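Local coordinates for oxidoreductase YdhF (PDB 1OG6), which probably works as an NADPH-dependent oxidoreductase of the aldo/keto reductase family, built on an alpha/beta barrel that holds the cofactor, at residues Arg16-Tyr21 against Gln256-Ile261. Residues are numbered along the deposited sequence; the frame is centred on the assembly and turned at random.
With NAP (NADP nicotinamide-adenine-dinucleotide phosphate), chain F.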
ATOM      1  N   ARG C  16     -14.582 -17.987  19.408  1.00 20.85           N
ATOM      2  CA  ARG C  16     -14.618 -17.744  17.969  1.00 21.13           C
ATOM      3  C   ARG C  16     -15.797 -16.940  17.422  1.00 20.70           C
ATOM      4  O   ARG C  16     -15.657 -16.273  16.401  1.00 20.84           O
ATOM      5  CB  ARG C  16     -14.497 -19.049  17.199  1.00 23.21           C
ATOM      6  CG  ARG C  16     -14.189 -18.823  15.743  1.00 25.67           C
ATOM      7  CD  ARG C  16     -13.608 -20.055  15.087  1.00 29.04           C
ATOM      8  NE  ARG C  16     -13.204 -19.756  13.718  1.00 30.45           N
ATOM      9  CZ  ARG C  16     -12.349 -18.793  13.385  1.00 29.20           C
ATOM     10  NH1 ARG C  16     -12.037 -18.587  12.109  1.00 28.75           N
ATOM     11  NH2 ARG C  16     -11.806 -18.039  14.330  1.00 27.36           N
ATOM     12  N   PHE C  17     -16.960 -17.020  18.062  1.00 20.40           N
ATOM     13  CA  PHE C  17     -18.108 -16.221  17.626  1.00 18.67           C
ATOM     14  C   PHE C  17     -18.322 -15.212  18.746  1.00 19.15           C
ATOM     15  O   PHE C  17     -18.496 -15.592  19.906  1.00 19.09           O
ATOM     16  CB  PHE C  17     -19.383 -17.055  17.450  1.00 17.32           C
ATOM     17  CG  PHE C  17     -19.550 -17.655  16.072  1.00 18.09           C
ATOM     18  CD1 PHE C  17     -18.955 -18.871  15.737  1.00 18.82           C
ATOM     19  CD2 PHE C  17     -20.321 -17.019  15.111  1.00 18.68           C
ATOM     20  CE1 PHE C  17     -19.130 -19.440  14.464  1.00 15.62           C
ATOM     21  CE2 PHE C  17     -20.495 -17.587  13.836  1.00 18.20           C
ATOM     22  CZ  PHE C  17     -19.898 -18.795  13.522  1.00 15.76           C
ATOM     23  N   VAL C  18     -18.274 -13.931  18.390  1.00 18.46           N
ATOM     24  CA  VAL C  18     -18.454 -12.827  19.324  1.00 18.27           C
ATOM     25  C   VAL C  18     -19.918 -12.384  19.245  1.00 20.68           C
ATOM     26  O   VAL C  18     -20.507 -12.408  18.171  1.00 21.10           O
ATOM     27  CB  VAL C  18     -17.553 -11.640  18.925  1.00 16.08           C
ATOM     28  CG1 VAL C  18     -17.726 -10.510  19.884  1.00 15.90           C
ATOM     29  CG2 VAL C  18     -16.109 -12.070  18.876  1.00 14.45           C
ATOM     30  N   MET C  19     -20.507 -11.986  20.368  1.00 22.79           N
ATOM     31  CA  MET C  19     -21.895 -11.538  20.380  1.00 25.58           C
ATOM     32  C   MET C  19     -21.909 -10.008  20.388  1.00 28.31           C
ATOM     33  O   MET C  19     -21.377  -9.389  21.299  1.00 30.01           O
ATOM     34  CB  MET C  19     -22.604 -12.080  21.616  1.00 26.08           C
ATOM     35  CG  MET C  19     -23.957 -12.696  21.335  1.00 28.34           C
ATOM     36  SD  MET C  19     -25.070 -11.534  20.543  1.00 33.76           S
ATOM     37  CE  MET C  19     -26.251 -12.596  19.831  1.00 30.18           C
ATOM     38  N   GLY C  20     -22.519  -9.395  19.379  1.00 30.31           N
ATOM     39  CA  GLY C  20     -22.528  -7.944  19.314  1.00 33.08           C
ATOM     40  C   GLY C  20     -23.794  -7.258  19.775  1.00 35.82           C
ATOM     41  O   GLY C  20     -24.897  -7.607  19.349  1.00 36.34           O
ATOM     42  N   TYR C  21     -23.630  -6.261  20.638  1.00 38.01           N
ATOM     43  CA  TYR C  21     -24.766  -5.519  21.170  1.00 40.68           C
ATOM     44  C   TYR C  21     -24.903  -4.103  20.608  1.00 43.04           C
ATOM     45  O   TYR C  21     -24.921  -3.128  21.356  1.00 43.12           O
ATOM     46  CB  TYR C  21     -24.684  -5.468  22.703  1.00 39.38           C
ATOM     47  CG  TYR C  21     -24.856  -6.821  23.354  1.00 39.16           C
ATOM     48  CD1 TYR C  21     -23.766  -7.663  23.559  1.00 38.28           C
ATOM     49  CD2 TYR C  21     -26.126  -7.298  23.690  1.00 39.47           C
ATOM     50  CE1 TYR C  21     -23.940  -8.948  24.073  1.00 38.22           C
ATOM     51  CE2 TYR C  21     -26.305  -8.580  24.200  1.00 38.26           C
ATOM     52  CZ  TYR C  21     -25.212  -9.396  24.383  1.00 37.62           C
ATOM     53  OH  TYR C  21     -25.389 -10.673  24.847  1.00 38.68           O
ATOM     54  N   GLN C 256      -8.268 -16.061   9.741  1.00 24.49           N
ATOM     55  CA  GLN C 256      -9.137 -16.602  10.790  1.00 23.21           C
ATOM     56  C   GLN C 256      -9.970 -15.608  11.580  1.00 21.99           C
ATOM     57  O   GLN C 256      -9.713 -15.391  12.759  1.00 22.01           O
ATOM     58  CB  GLN C 256      -8.315 -17.419  11.776  1.00 24.44           C
ATOM     59  CG  GLN C 256      -7.711 -18.670  11.189  1.00 28.96           C
ATOM     60  CD  GLN C 256      -6.678 -19.291  12.115  1.00 31.52           C
ATOM     61  OE1 GLN C 256      -6.920 -19.436  13.318  1.00 33.45           O
ATOM     62  NE2 GLN C 256      -5.522 -19.668  11.559  1.00 30.98           N
ATOM     63  N   PRO C 257     -10.990 -15.004  10.947  1.00 20.37           N
ATOM     64  CA  PRO C 257     -11.853 -14.033  11.623  1.00 20.21           C
ATOM     65  C   PRO C 257     -12.822 -14.599  12.670  1.00 20.60           C
ATOM     66  O   PRO C 257     -13.198 -15.768  12.609  1.00 21.24           O
ATOM     67  CB  PRO C 257     -12.583 -13.361  10.458  1.00 19.84           C
ATOM     68  CG  PRO C 257     -12.582 -14.396   9.406  1.00 17.60           C
ATOM     69  CD  PRO C 257     -11.208 -14.956   9.492  1.00 17.41           C
ATOM     70  N   LEU C 258     -13.206 -13.760  13.638  1.00 20.36           N
ATOM     71  CA  LEU C 258     -14.162 -14.135  14.688  1.00 20.25           C
ATOM     72  C   LEU C 258     -15.454 -13.425  14.325  1.00 20.20           C
ATOM     73  O   LEU C 258     -15.628 -12.256  14.661  1.00 20.53           O
ATOM     74  CB  LEU C 258     -13.741 -13.627  16.076  1.00 18.86           C
ATOM     75  CG  LEU C 258     -12.289 -13.545  16.538  1.00 19.12           C
ATOM     76  CD1 LEU C 258     -12.316 -13.434  18.033  1.00 18.27           C
ATOM     77  CD2 LEU C 258     -11.474 -14.750  16.119  1.00 18.23           C
ATOM     78  N   PRO C 259     -16.379 -14.117  13.638  1.00 20.24           N
ATOM     79  CA  PRO C 259     -17.651 -13.509  13.237  1.00 19.18           C
ATOM     80  C   PRO C 259     -18.501 -12.980  14.383  1.00 18.44           C
ATOM     81  O   PRO C 259     -18.724 -13.669  15.365  1.00 17.82           O
ATOM     82  CB  PRO C 259     -18.333 -14.625  12.452  1.00 17.46           C
ATOM     83  CG  PRO C 259     -17.790 -15.843  13.066  1.00 19.59           C
ATOM     84  CD  PRO C 259     -16.335 -15.535  13.251  1.00 18.78           C
ATOM     85  N   ILE C 260     -18.963 -11.739  14.244  1.00 19.41           N
ATOM     86  CA  ILE C 260     -19.789 -11.103  15.263  1.00 20.64           C
ATOM     87  C   ILE C 260     -21.266 -11.219  14.900  1.00 21.68           C
ATOM     88  O   ILE C 260     -21.717 -10.747  13.853  1.00 21.50           O
ATOM     89  CB  ILE C 260     -19.447  -9.597  15.433  1.00 20.14           C
ATOM     90  CG1 ILE C 260     -17.943  -9.405  15.614  1.00 19.77           C
ATOM     91  CG2 ILE C 260     -20.154  -9.048  16.653  1.00 17.53           C
ATOM     92  CD1 ILE C 260     -17.528  -7.958  15.743  1.00 20.31           C
ATOM     93  N   ILE C 261     -22.011 -11.859  15.784  1.00 22.51           N
ATOM     94  CA  ILE C 261     -23.429 -12.061  15.586  1.00 23.96           C
ATOM     95  C   ILE C 261     -24.160 -10.798  16.039  1.00 25.64           C
ATOM     96  O   ILE C 261     -23.877 -10.259  17.105  1.00 26.27           O
ATOM     97  CB  ILE C 261     -23.894 -13.308  16.377  1.00 22.86           C
ATOM     98  CG1 ILE C 261     -23.010 -14.502  16.000  1.00 22.81           C
ATOM     99  CG2 ILE C 261     -25.338 -13.629  16.054  1.00 23.18           C
ATOM    100  CD1 ILE C 261     -23.285 -15.774  16.759  1.00 21.95           C
TER
HETATM  101  PA  NAP F1299     -24.905  -8.574  10.791  1.00 65.10           P
HETATM  102  O1A NAP F1299     -24.848  -8.364   9.397  0.62 64.24           O
HETATM  103  O2A NAP F1299     -24.371  -9.784  11.529  0.65 64.98           O
HETATM  104  O5B NAP F1299     -26.424  -8.449  11.292  1.00 64.28           O
HETATM  105  C5B NAP F1299     -27.432  -9.151  10.534  1.00 64.53           C
HETATM  106  C4B NAP F1299     -28.742  -8.325  10.773  0.78 63.66           C
HETATM  107  O4B NAP F1299     -29.732  -9.058   9.953  0.99 64.03           O
HETATM  108  C3B NAP F1299     -29.320  -8.405  12.210  0.60 63.31           C
HETATM  109  O3B NAP F1299     -29.762  -7.086  12.513  1.00 61.10           O
HETATM  110  C2B NAP F1299     -30.484  -9.375  12.176  0.90 63.55           C
HETATM  111  O2B NAP F1299     -31.638  -8.910  12.871  0.32 64.46           O
HETATM  112  C1B NAP F1299     -30.820  -9.574  10.668  1.00 63.65           C
HETATM  113  N9A NAP F1299     -30.999 -10.987  10.374  0.87 63.23           N
HETATM  114  C8A NAP F1299     -30.290 -12.105  10.774  1.00 63.22           C
HETATM  115  N7A NAP F1299     -30.757 -13.245  10.298  0.62 63.21           N
HETATM  116  C5A NAP F1299     -31.845 -12.841   9.534  1.00 62.95           C
HETATM  117  C6A NAP F1299     -32.749 -13.607   8.775  0.75 63.05           C
HETATM  118  N6A NAP F1299     -32.752 -14.946   8.623  0.65 63.07           N
HETATM  119  N1A NAP F1299     -33.766 -12.910   8.098  0.84 63.50           N
HETATM  120  N3A NAP F1299     -32.987 -10.731   8.922  1.00 62.63           N
HETATM  121  C4A NAP F1299     -31.994 -11.442   9.581  0.08 63.07           C
HETATM  122  O3  NAP F1299     -24.191  -7.347  11.504  0.77 64.09           O
HETATM  123  PN  NAP F1299     -24.748  -6.001  12.104  1.00 63.03           P
HETATM  124  O1N NAP F1299     -24.532  -4.703  11.455  0.51 63.25           O
HETATM  125  O2N NAP F1299     -25.061  -6.151  13.559  0.87 62.48           O
HETATM  126  O5D NAP F1299     -23.200  -5.716  12.497  0.20 62.07           O
HETATM  127  C5D NAP F1299     -22.293  -6.733  13.077  1.00 60.15           C
HETATM  128  C4D NAP F1299     -21.789  -6.323  14.452  0.86 59.72           C
HETATM  129  O4D NAP F1299     -20.514  -5.630  14.409  0.38 59.19           O
HETATM  130  C3D NAP F1299     -22.732  -5.442  15.349  1.00 59.64           C
HETATM  131  O3D NAP F1299     -23.494  -6.237  16.265  0.60 60.33           O
HETATM  132  O2D NAP F1299     -21.568  -4.697  17.423  1.00 58.46           O
HETATM  133  C1D NAP F1299     -20.526  -4.459  15.283  1.00 58.72           C
HETATM  134  N1N NAP F1299     -20.218  -3.232  14.457  0.62 57.85           N
HETATM  135  C2N NAP F1299     -18.915  -2.669  14.427  1.00 57.16           C
HETATM  136  C3N NAP F1299     -18.694  -1.518  13.670  0.81 57.37           C
HETATM  137  C7N NAP F1299     -17.283  -0.912  13.641  0.35 57.19           C
HETATM  138  O7N NAP F1299     -17.143   0.083  12.979  1.00 57.01           O
HETATM  139  N7N NAP F1299     -16.295  -1.453  14.302  1.00 56.79           N
HETATM  140  C4N NAP F1299     -19.776  -0.879  12.911  1.00 57.29           C
HETATM  141  C5N NAP F1299     -21.070  -1.475  12.963  0.56 57.44           C
HETATM  142  C6N NAP F1299     -21.317  -2.652  13.730  0.76 57.27           C
HETATM  143  P2B NAP F1299     -32.620  -9.862  13.736  1.00 65.03           P
HETATM  144  O1X NAP F1299     -32.319 -10.581  15.047  0.58 64.55           O
HETATM  145  O2X NAP F1299     -34.044  -9.520  13.363  1.00 64.90           O
HETATM  146  O3X NAP F1299     -32.497  -8.670  14.660  0.91 65.47           O
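Three backbone hydrogen bonds tie Val18 and Gly20 to Pro259 and Ile261, the parallel pairing by which strand 258-261 closes the barrel onto strand 13-20. Val18 uses both its polar atoms: Val18 N donates to Pro259 O at 3.1 Å, and its O receives Ile261 N at 2.9 Å. Gly20 N then bonds to Ile261 O at 2.8 Å. On one side of the sheet, Pro259 CG sits over a face of the Phe17 ring, 3.5 Å from its centroid, in a CH-pi contact displaced toward the rim. With CG anti to its carbonyl carbon (chi1 -89°), the Phe17 ring lies where Pro259 can cover it. Ile261 CD1 approaches Phe17 CD2 at 3.6 Å. Met19 CE continues this layer against Ile261 CG2. On the other side, Val18 CB packs against Ile260 CG1. Ahead of the paired residues, Pro257 O lies over one face of the Arg16 guanidinium, too poorly oriented for a hydrogen bond; NH1 bonds instead to Leu251 O. Helix 242-251 backs Phe17 and Pro259 through Asn247 and Leu251; Val269 of helix 266-274 touches Met19 and Ile261. Gly20 CA and the Ile260 side chain border the nicotinamide ribose of NADP, so the bonds of Gly20 and of Ile260's neighbours probably help to hold this pocket wall.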